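Local coordinates for protein N(2),N(2)-dimethylguanosine tRNA methyltransferase (PDB 2DUL) that transfers two methyl groups from S-adenosyl-L-methionine to the N2 atom of guanine 26 in tRNA, as a class I-like methyltransferase of the Trm1 family, at residues Phe140-Glu145 and Arg180-Val185; Gly161-Asp166 and Tyr226-Val231; Tyr249-Asp254 and Pro270-Pro275. All blocks are in the same frame, centred on the assembly; numbering follows the deposited sequence.

Interaction 1. Residues Phe140-Glu145 and Arg180-Val185; sequences FGSPME and RKYLAV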
loop_
_atom_site.group_PDB
_atom_site.type_symbol
_atom_site.label_atom_id
_atom_site.label_comp_id
_atom_site.label_asym_id
_atom_site.label_seq_id
_atom_site.Cartn_x
_atom_site.Cartn_y
_atom_site.Cartn_z
ATOM N N PHE A 140 -12.787 -2.653 -4.695
ATOM C CA PHE A 140 -13.691 -2.675 -3.552
ATOM C C PHE A 140 -13.344 -3.945 -2.783
ATOM O O PHE A 140 -13.855 -5.019 -3.095
ATOM C CB PHE A 140 -15.158 -2.769 -3.997
ATOM C CG PHE A 140 -15.644 -1.583 -4.779
ATOM C CD1 PHE A 140 -15.566 -0.301 -4.245
ATOM C CD2 PHE A 140 -16.209 -1.752 -6.039
ATOM C CE1 PHE A 140 -16.045 0.797 -4.958
ATOM C CE2 PHE A 140 -16.692 -0.661 -6.760
ATOM C CZ PHE A 140 -16.610 0.616 -6.219
ATOM N N GLY A 141 -12.463 -3.831 -1.795
ATOM C CA GLY A 141 -12.094 -5.002 -1.022
ATOM C C GLY A 141 -10.735 -5.591 -1.354
ATOM O O GLY A 141 -9.704 -4.953 -1.137
ATOM N N SER A 142 -10.739 -6.811 -1.887
ATOM C CA SER A 142 -9.510 -7.526 -2.234
ATOM C C SER A 142 -9.014 -7.287 -3.663
ATOM O O SER A 142 -9.801 -7.199 -4.599
ATOM C CB SER A 142 -9.721 -9.029 -2.023
ATOM O OG SER A 142 -8.571 -9.770 -2.387
ATOM N N PRO A 143 -7.691 -7.173 -3.842
ATOM C CA PRO A 143 -7.105 -6.950 -5.168
ATOM C C PRO A 143 -6.612 -8.265 -5.772
ATOM O O PRO A 143 -6.065 -8.286 -6.875
ATOM C CB PRO A 143 -5.937 -6.031 -4.861
ATOM C CG PRO A 143 -5.414 -6.642 -3.573
ATOM C CD PRO A 143 -6.689 -6.945 -2.780
ATOM N N MET A 144 -6.814 -9.358 -5.042
ATOM C CA MET A 144 -6.324 -10.661 -5.474
ATOM C C MET A 144 -6.834 -11.205 -6.804
ATOM O O MET A 144 -6.111 -11.930 -7.486
ATOM C CB MET A 144 -6.529 -11.687 -4.352
ATOM C CG MET A 144 -5.736 -11.361 -3.091
ATOM S SD MET A 144 -3.969 -11.078 -3.473
ATOM C CE MET A 144 -3.480 -12.704 -4.183
ATOM N N GLU A 145 -8.056 -10.862 -7.201
ATOM C CA GLU A 145 -8.546 -11.358 -8.486
ATOM C C GLU A 145 -7.872 -10.625 -9.659
ATOM O O GLU A 145 -8.006 -11.037 -10.812
ATOM C CB GLU A 145 -10.067 -11.203 -8.577
ATOM C CG GLU A 145 -10.546 -9.769 -8.657
ATOM C CD GLU A 145 -12.058 -9.643 -8.551
ATOM O OE1 GLU A 145 -12.763 -10.297 -9.347
ATOM O OE2 GLU A 145 -12.535 -8.888 -7.672
ATOM N N ARG A 180 -7.763 -18.435 1.862
ATOM C CA ARG A 180 -8.229 -18.518 0.482
ATOM C C ARG A 180 -7.717 -17.396 -0.415
ATOM O O ARG A 180 -7.274 -17.647 -1.536
ATOM C CB ARG A 180 -9.765 -18.522 0.414
ATOM C CG ARG A 180 -10.455 -19.720 1.078
ATOM C CD ARG A 180 -11.862 -19.921 0.506
ATOM N NE ARG A 180 -12.651 -18.693 0.551
ATOM C CZ ARG A 180 -13.231 -18.202 1.644
ATOM N NH1 ARG A 180 -13.128 -18.835 2.804
ATOM N NH2 ARG A 180 -13.901 -17.058 1.581
ATOM N N LYS A 181 -7.781 -16.161 0.073
ATOM C CA LYS A 181 -7.366 -15.011 -0.720
ATOM C C LYS A 181 -5.870 -14.720 -0.748
ATOM O O LYS A 181 -5.307 -14.447 -1.815
ATOM C CB LYS A 181 -8.097 -13.750 -0.235
ATOM C CG LYS A 181 -9.620 -13.841 -0.288
ATOM C CD LYS A 181 -10.268 -12.608 0.327
ATOM C CE LYS A 181 -11.780 -12.781 0.469
ATOM N NZ LYS A 181 -12.451 -12.893 -0.854
ATOM N N TYR A 182 -5.236 -14.778 0.420
ATOM C CA TYR A 182 -3.817 -14.461 0.544
ATOM C C TYR A 182 -2.868 -15.624 0.778
ATOM O O TYR A 182 -1.657 -15.416 0.863
ATOM C CB TYR A 182 -3.640 -13.423 1.657
ATOM C CG TYR A 182 -4.407 -12.159 1.366
ATOM C CD1 TYR A 182 -3.920 -11.229 0.452
ATOM C CD2 TYR A 182 -5.650 -11.915 1.959
ATOM C CE1 TYR A 182 -4.643 -10.087 0.127
ATOM C CE2 TYR A 182 -6.389 -10.767 1.637
ATOM C CZ TYR A 182 -5.874 -9.863 0.718
ATOM O OH TYR A 182 -6.581 -8.742 0.365
ATOM N N LEU A 183 -3.407 -16.835 0.875
ATOM C CA LEU A 183 -2.596 -18.025 1.106
ATOM C C LEU A 183 -1.600 -17.806 2.255
ATOM O O LEU A 183 -0.401 -18.078 2.132
ATOM C CB LEU A 183 -1.863 -18.413 -0.189
ATOM C CG LEU A 183 -2.801 -18.796 -1.345
ATOM C CD1 LEU A 183 -1.992 -19.063 -2.612
ATOM C CD2 LEU A 183 -3.617 -20.035 -0.957
ATOM N N ALA A 184 -2.114 -17.312 3.376
ATOM C CA ALA A 184 -1.298 -17.047 4.555
ATOM C C ALA A 184 -2.172 -17.117 5.806
ATOM O O ALA A 184 -3.377 -16.860 5.740
ATOM C CB ALA A 184 -0.649 -15.658 4.445
ATOM N N VAL A 185 -1.554 -17.474 6.932
ATOM C CA VAL A 185 -2.231 -17.573 8.224
ATOM C C VAL A 185 -2.047 -16.231 8.945
ATOM O O VAL A 185 -0.931 -15.863 9.325
ATOM C CB VAL A 185 -1.617 -18.712 9.085
ATOM C CG1 VAL A 185 -2.352 -18.825 10.413
ATOM C CG2 VAL A 185 -1.684 -20.038 8.323
#
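Met144 and Tyr182 meet because each carries its CG opposite its own carbonyl carbon (chi1 -63° and -59°); Met144 then bends again at chi2 and chi3, bringing its thioether close to the ring. CG of Met144 reaches CE1 of Tyr182 at 3.6 Å, and SD stands 4.7 Å from the ring centroid, 52° off the ring normal, an oblique Met-aromatic contact. The same methionine passes the last turn of helix 175-182, where its CG is 3.4 Å from Lys181 O. Lys181 runs its aliphatic chain past Ser142, CD 4.3 Å from Ser142 OG. At the far end of the ring, Tyr182 OH lies 3.6 Å from Pro143 CD, the two side chains crossing at about a right angle. Hydrogen bonding does not join the two segments; they meet by van der Waals and sulfur contacts. The local order of 140-145 comes instead from Ser142, whose OG accepts from Met144 N (3.2 Å) and caps the start of helix 144-153. Replacing Tyr182 by an alanine would probably leave the Met144 sulfur without its aromatic mate and open a gap between Pro143 and helix 175-182. Val203 and Tyr207 of helix 192-209 also touch Met144, while Arg206 of that helix binds the Tyr182 carbonyl. Segment 140-145 begins within the Asp-Pro-Phe-Gly sequence that follows strand 132-137, a placement consistent with motif IV at the strand ends of a class I methyltransferase fold.

Interaction 2. Residues Gly161-Asp166 and Tyr226-Val231; sequences GVTATD and YFRAFV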
loop_
_atom_site.group_PDB
_atom_site.type_symbol
_atom_site.label_atom_id
_atom_site.label_comp_id
_atom_site.label_asym_id
_atom_site.label_seq_id
_atom_site.Cartn_x
_atom_site.Cartn_y
_atom_site.Cartn_z
ATOM N N GLY A 161 1.097 -0.469 -7.461
ATOM C CA GLY A 161 0.486 0.097 -6.274
ATOM C C GLY A 161 -0.726 -0.766 -5.993
ATOM O O GLY A 161 -1.591 -0.920 -6.855
ATOM N N VAL A 162 -0.793 -1.346 -4.803
ATOM C CA VAL A 162 -1.911 -2.212 -4.468
ATOM C C VAL A 162 -2.562 -1.808 -3.155
ATOM O O VAL A 162 -1.879 -1.487 -2.183
ATOM C CB VAL A 162 -1.453 -3.686 -4.338
ATOM C CG1 VAL A 162 -2.665 -4.595 -4.217
ATOM C CG2 VAL A 162 -0.586 -4.077 -5.533
ATOM N N THR A 163 -3.887 -1.824 -3.139
ATOM C CA THR A 163 -4.637 -1.491 -1.939
ATOM C C THR A 163 -5.591 -2.628 -1.604
ATOM O O THR A 163 -6.207 -3.217 -2.490
ATOM C CB THR A 163 -5.475 -0.209 -2.115
ATOM O OG1 THR A 163 -4.615 0.896 -2.412
ATOM C CG2 THR A 163 -6.244 0.098 -0.832
ATOM N N ALA A 164 -5.685 -2.950 -0.323
ATOM C CA ALA A 164 -6.600 -3.977 0.141
ATOM C C ALA A 164 -7.487 -3.247 1.140
ATOM O O ALA A 164 -6.994 -2.692 2.119
ATOM C CB ALA A 164 -5.843 -5.111 0.823
ATOM N N THR A 165 -8.789 -3.227 0.876
ATOM C CA THR A 165 -9.736 -2.543 1.752
ATOM C C THR A 165 -10.290 -3.438 2.851
ATOM O O THR A 165 -10.381 -3.026 4.008
ATOM C CB THR A 165 -10.923 -1.978 0.953
ATOM O OG1 THR A 165 -10.436 -1.076 -0.048
ATOM C CG2 THR A 165 -11.875 -1.230 1.876
ATOM N N ASP A 166 -10.673 -4.657 2.495
ATOM C CA ASP A 166 -11.216 -5.575 3.485
ATOM C C ASP A 166 -10.119 -6.111 4.397
ATOM O O ASP A 166 -9.418 -7.068 4.061
ATOM C CB ASP A 166 -11.948 -6.730 2.794
ATOM C CG ASP A 166 -12.669 -7.631 3.779
ATOM O OD1 ASP A 166 -12.961 -7.165 4.902
ATOM O OD2 ASP A 166 -12.952 -8.796 3.427
ATOM N N TYR A 226 -7.295 0.197 5.819
ATOM C CA TYR A 226 -6.938 -0.176 4.464
ATOM C C TYR A 226 -5.431 -0.376 4.415
ATOM O O TYR A 226 -4.679 0.304 5.110
ATOM C CB TYR A 226 -7.435 0.855 3.431
ATOM C CG TYR A 226 -6.668 2.150 3.287
ATOM C CD1 TYR A 226 -5.396 2.174 2.715
ATOM C CD2 TYR A 226 -7.251 3.367 3.649
ATOM C CE1 TYR A 226 -4.723 3.379 2.498
ATOM C CE2 TYR A 226 -6.588 4.580 3.439
ATOM C CZ TYR A 226 -5.325 4.579 2.860
ATOM O OH TYR A 226 -4.667 5.773 2.631
ATOM N N PHE A 227 -5.006 -1.350 3.623
ATOM C CA PHE A 227 -3.593 -1.676 3.494
ATOM C C PHE A 227 -3.101 -1.230 2.128
ATOM O O PHE A 227 -3.767 -1.456 1.116
ATOM C CB PHE A 227 -3.404 -3.179 3.683
ATOM C CG PHE A 227 -3.969 -3.697 4.978
ATOM C CD1 PHE A 227 -5.348 -3.813 5.155
ATOM C CD2 PHE A 227 -3.128 -4.046 6.028
ATOM C CE1 PHE A 227 -5.881 -4.267 6.363
ATOM C CE2 PHE A 227 -3.647 -4.502 7.241
ATOM C CZ PHE A 227 -5.028 -4.613 7.409
ATOM N N ARG A 228 -1.927 -0.606 2.113
ATOM C CA ARG A 228 -1.334 -0.067 0.894
ATOM C C ARG A 228 0.089 -0.578 0.678
ATOM O O ARG A 228 0.898 -0.600 1.605
ATOM C CB ARG A 228 -1.283 1.461 0.995
ATOM C CG ARG A 228 -2.094 2.235 -0.023
ATOM C CD ARG A 228 -1.659 1.960 -1.452
ATOM N NE ARG A 228 -2.016 3.065 -2.339
ATOM C CZ ARG A 228 -2.216 2.945 -3.648
ATOM N NH1 ARG A 228 -2.103 1.760 -4.234
ATOM N NH2 ARG A 228 -2.509 4.015 -4.375
ATOM N N ALA A 229 0.405 -0.962 -0.553
ATOM C CA ALA A 229 1.744 -1.445 -0.858
ATOM C C ALA A 229 2.226 -0.966 -2.216
ATOM O O ALA A 229 1.576 -1.207 -3.238
ATOM C CB ALA A 229 1.778 -2.973 -0.810
ATOM N N PHE A 230 3.362 -0.276 -2.216
ATOM C CA PHE A 230 3.972 0.203 -3.446
ATOM C C PHE A 230 5.260 -0.594 -3.614
ATOM O O PHE A 230 6.140 -0.540 -2.752
ATOM C CB PHE A 230 4.318 1.697 -3.362
ATOM C CG PHE A 230 3.121 2.600 -3.281
ATOM C CD1 PHE A 230 2.707 3.125 -2.062
ATOM C CD2 PHE A 230 2.406 2.925 -4.430
ATOM C CE1 PHE A 230 1.595 3.966 -1.982
ATOM C CE2 PHE A 230 1.289 3.767 -4.365
ATOM C CZ PHE A 230 0.883 4.288 -3.138
ATOM N N VAL A 231 5.370 -1.338 -4.709
ATOM C CA VAL A 231 6.567 -2.131 -4.947
ATOM C C VAL A 231 7.186 -1.871 -6.305
ATOM O O VAL A 231 6.502 -1.500 -7.262
ATOM C CB VAL A 231 6.279 -3.653 -4.812
ATOM C CG1 VAL A 231 5.775 -3.958 -3.414
ATOM C CG2 VAL A 231 5.270 -4.095 -5.852
#
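The Arg228 guanidinium is held between Thr163 and Phe230: Thr163 OG1 lies over one face, 3.2 Å from Arg228 NH1, and CZ of Phe230 lies 3.2 Å above the plane on the opposite face, offset toward the rim. The angle of the threonine approach is too poor for a hydrogen bond, so the contact is one of packing. Gly161 takes the guanidinium edge, its C atom 3.4 Å from Arg228 NH1; a side chain there would run tightly into both that nitrogen and the Phe230 ring. To get across its partner strand the arginine adopts a chi1 of -117°, well away from a staggered value, then bends at chi2. Beneath these groups, the antiparallel strands 161-164 and 226-231 are tied by two hydrogen-bonded pairs. Val162 N donates to Ala229 O (2.8 Å) and Ala229 N returns a bond to Val162 O (2.9 Å); Ala164 and Phe227 exchange bonds likewise, with Phe227 N-H meeting Ala164 O almost straight at 174°. That same carbonyl oxygen lies in the plane of the Phe227 ring at its edge, 3.6 Å from CD1. In the next shell, Asp136 forms a salt bridge with Arg228 NH1, probably offsetting the positive charge where NH2 comes close to Arg61, a residue predicted to bind S-adenosyl-L-methionine. Strands 132-137 and 213-223 flank the pair within the mixed sheet; helix 33-46 packs on the face of Thr163, Arg228 and Phe230, and helix 192-209 on that of Val162, Phe227 and Ala229.

Interaction 3. Residues Tyr249-Asp254 and Pro270-Pro275; sequences YIYFDD and PNAYGP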
loop_
_atom_site.group_PDB
_atom_site.type_symbol
_atom_site.label_atom_id
_atom_site.label_comp_id
_atom_site.label_asym_id
_atom_site.label_seq_id
_atom_site.Cartn_x
_atom_site.Cartn_y
_atom_site.Cartn_z
ATOM N N TYR A 249 8.183 -16.228 8.688
ATOM C CA TYR A 249 7.022 -16.450 9.539
ATOM C C TYR A 249 7.198 -15.801 10.899
ATOM O O TYR A 249 8.314 -15.487 11.308
ATOM C CB TYR A 249 6.783 -17.955 9.703
ATOM C CG TYR A 249 6.494 -18.637 8.385
ATOM C CD1 TYR A 249 7.529 -18.938 7.492
ATOM C CD2 TYR A 249 5.184 -18.885 7.984
ATOM C CE1 TYR A 249 7.261 -19.454 6.229
ATOM C CE2 TYR A 249 4.901 -19.399 6.726
ATOM C CZ TYR A 249 5.946 -19.677 5.851
ATOM O OH TYR A 249 5.665 -20.150 4.596
ATOM N N ILE A 250 6.083 -15.613 11.596
ATOM C CA ILE A 250 6.083 -15.003 12.914
ATOM C C ILE A 250 5.469 -15.961 13.927
ATOM O O ILE A 250 4.496 -16.653 13.630
ATOM C CB ILE A 250 5.234 -13.713 12.930
ATOM C CG1 ILE A 250 5.827 -12.684 11.969
ATOM C CG2 ILE A 250 5.143 -13.166 14.352
ATOM C CD1 ILE A 250 4.847 -11.595 11.579
ATOM N N TYR A 251 6.057 -15.996 15.116
ATOM C CA TYR A 251 5.566 -16.810 16.212
ATOM C C TYR A 251 5.205 -15.780 17.272
ATOM O O TYR A 251 5.953 -14.828 17.508
ATOM C CB TYR A 251 6.661 -17.753 16.693
ATOM C CG TYR A 251 7.020 -18.787 15.645
ATOM C CD1 TYR A 251 6.230 -19.922 15.463
ATOM C CD2 TYR A 251 8.131 -18.614 14.820
ATOM C CE1 TYR A 251 6.535 -20.864 14.488
ATOM C CE2 TYR A 251 8.449 -19.547 13.833
ATOM C CZ TYR A 251 7.644 -20.672 13.674
ATOM O OH TYR A 251 7.935 -21.599 12.705
ATOM N N PHE A 252 4.054 -15.963 17.903
ATOM C CA PHE A 252 3.575 -15.002 18.886
ATOM C C PHE A 252 3.093 -15.693 20.156
ATOM O O PHE A 252 2.297 -16.627 20.097
ATOM C CB PHE A 252 2.432 -14.200 18.258
ATOM C CG PHE A 252 1.921 -13.072 19.112
ATOM C CD1 PHE A 252 2.626 -11.874 19.205
ATOM C CD2 PHE A 252 0.715 -13.198 19.796
ATOM C CE1 PHE A 252 2.132 -10.814 19.967
ATOM C CE2 PHE A 252 0.213 -12.145 20.561
ATOM C CZ PHE A 252 0.922 -10.950 20.646
ATOM N N ASP A 253 3.582 -15.235 21.305
ATOM C CA ASP A 253 3.179 -15.817 22.586
ATOM C C ASP A 253 2.022 -14.990 23.139
ATOM O O ASP A 253 2.214 -13.845 23.538
ATOM C CB ASP A 253 4.340 -15.783 23.578
ATOM C CG ASP A 253 4.076 -16.627 24.820
ATOM O OD1 ASP A 253 2.900 -16.748 25.243
ATOM O OD2 ASP A 253 5.054 -17.160 25.382
ATOM N N ASP A 254 0.828 -15.574 23.170
ATOM C CA ASP A 254 -0.356 -14.865 23.655
ATOM C C ASP A 254 -0.300 -14.449 25.122
ATOM O O ASP A 254 -1.011 -13.533 25.540
ATOM C CB ASP A 254 -1.611 -15.714 23.441
ATOM C CG ASP A 254 -1.847 -16.050 21.986
ATOM O OD1 ASP A 254 -1.842 -15.127 21.145
ATOM O OD2 ASP A 254 -2.047 -17.244 21.685
ATOM N N PRO A 270 5.578 -25.295 15.304
ATOM C CA PRO A 270 4.123 -25.122 15.305
ATOM C C PRO A 270 3.629 -23.709 15.596
ATOM O O PRO A 270 4.364 -22.865 16.125
ATOM C CB PRO A 270 3.655 -26.142 16.350
ATOM C CG PRO A 270 4.801 -26.203 17.306
ATOM C CD PRO A 270 6.013 -26.176 16.407
ATOM N N ASN A 271 2.378 -23.460 15.219
ATOM C CA ASN A 271 1.732 -22.174 15.444
ATOM C C ASN A 271 2.369 -20.985 14.726
ATOM O O ASN A 271 2.363 -19.873 15.249
ATOM C CB ASN A 271 1.667 -21.895 16.949
ATOM C CG ASN A 271 0.924 -22.984 17.709
ATOM O OD1 ASN A 271 -0.177 -23.380 17.321
ATOM N ND2 ASN A 271 1.518 -23.467 18.795
ATOM N N ALA A 272 2.912 -21.214 13.534
ATOM C CA ALA A 272 3.528 -20.132 12.774
ATOM C C ALA A 272 2.480 -19.298 12.046
ATOM O O ALA A 272 1.437 -19.811 11.632
ATOM C CB ALA A 272 4.531 -20.695 11.756
ATOM N N TYR A 273 2.768 -18.008 11.897
ATOM C CA TYR A 273 1.888 -17.088 11.188
ATOM C C TYR A 273 2.602 -16.638 9.922
ATOM O O TYR A 273 3.802 -16.358 9.946
ATOM C CB TYR A 273 1.578 -15.876 12.060
ATOM C CG TYR A 273 0.778 -16.225 13.286
ATOM C CD1 TYR A 273 -0.611 -16.346 13.221
ATOM C CD2 TYR A 273 1.409 -16.466 14.506
ATOM C CE1 TYR A 273 -1.355 -16.699 14.342
ATOM C CE2 TYR A 273 0.674 -16.821 15.636
ATOM C CZ TYR A 273 -0.709 -16.934 15.542
ATOM O OH TYR A 273 -1.444 -17.270 16.652
ATOM N N GLY A 274 1.862 -16.561 8.821
ATOM C CA GLY A 274 2.457 -16.156 7.559
ATOM C C GLY A 274 2.113 -17.115 6.429
ATOM O O GLY A 274 1.139 -17.858 6.524
ATOM N N PRO A 275 2.926 -17.165 5.364
ATOM C CA PRO A 275 4.140 -16.361 5.210
ATOM C C PRO A 275 3.923 -14.851 5.122
ATOM O O PRO A 275 2.889 -14.382 4.652
ATOM C CB PRO A 275 4.771 -16.931 3.940
ATOM C CG PRO A 275 3.570 -17.330 3.126
ATOM C CD PRO A 275 2.691 -17.998 4.172
HETATM O O HOH W 1 2.883 -18.658 17.585
HETATM O O HOH W 2 -0.505 -16.505 18.969
#
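Pro270 meets Tyr251 at the approach to an antiparallel strand pair, 249-252 with 273-275, in a three-stranded sheet: Pro270 O lies at the edge of the Tyr251 ring, 3.4 Å from CE1. The hydroxyl of that tyrosine is hydrogen-bonded to Glu262. Asn271, with positive phi, turns its carbonyl to water 1, which donates to Asn271 O at 2.7 Å and accepts from Phe252 N, extending the pairing through solvent. Ala272 presses its methyl against Tyr251, CB 3.4 Å from CE1, and also meets Tyr249 CB. Tyr273 forms both direct backbone bonds, giving N-H to Ile250 O (2.8 Å) and receiving Ile250 N at its own O (2.9 Å). Its ring, with CG opposite the carbonyl carbon (chi1 -66°), runs along the strand past Phe252 CB and delivers OH to water 2 at 2.6 Å; this water donates to Phe252 O and to Asp254 OD1, which also pairs with Arg188. Gly274 has backbone angles suited to glycine, and a side chain there would strike the Tyr249 ring. After a cis peptide, Pro275 lies alongside Tyr249, both pointing the same way, and Pro275 CB sits 3.4 Å from Tyr249 OH, itself hydrogen-bonded to Phe265 O.

Overall arrangement
Interactions 1 and 2 interleave along the chain and touch in the methyltransferase core, their centres 11 Å apart: Gly141 O lies 2.8 Å from Thr165 N, a probable hydrogen bond, and Pro143 packs on Val162. The turn 140-145 thus lies against strand 158-164 of the mixed sheet, whose antiparallel neighbour is 226-235. Interaction 3 comes later in sequence, in a separate three-stranded sheet with its centre about 23 Å from that of interaction 2. The segment 180-185 bridges the two regions, because Val185 N approaches Gly274 O at 2.8 Å, again a probable hydrogen bond. Helix 192-209 contacts all three, joining the core predicted to bind S-adenosyl-L-methionine to the outlying sheet.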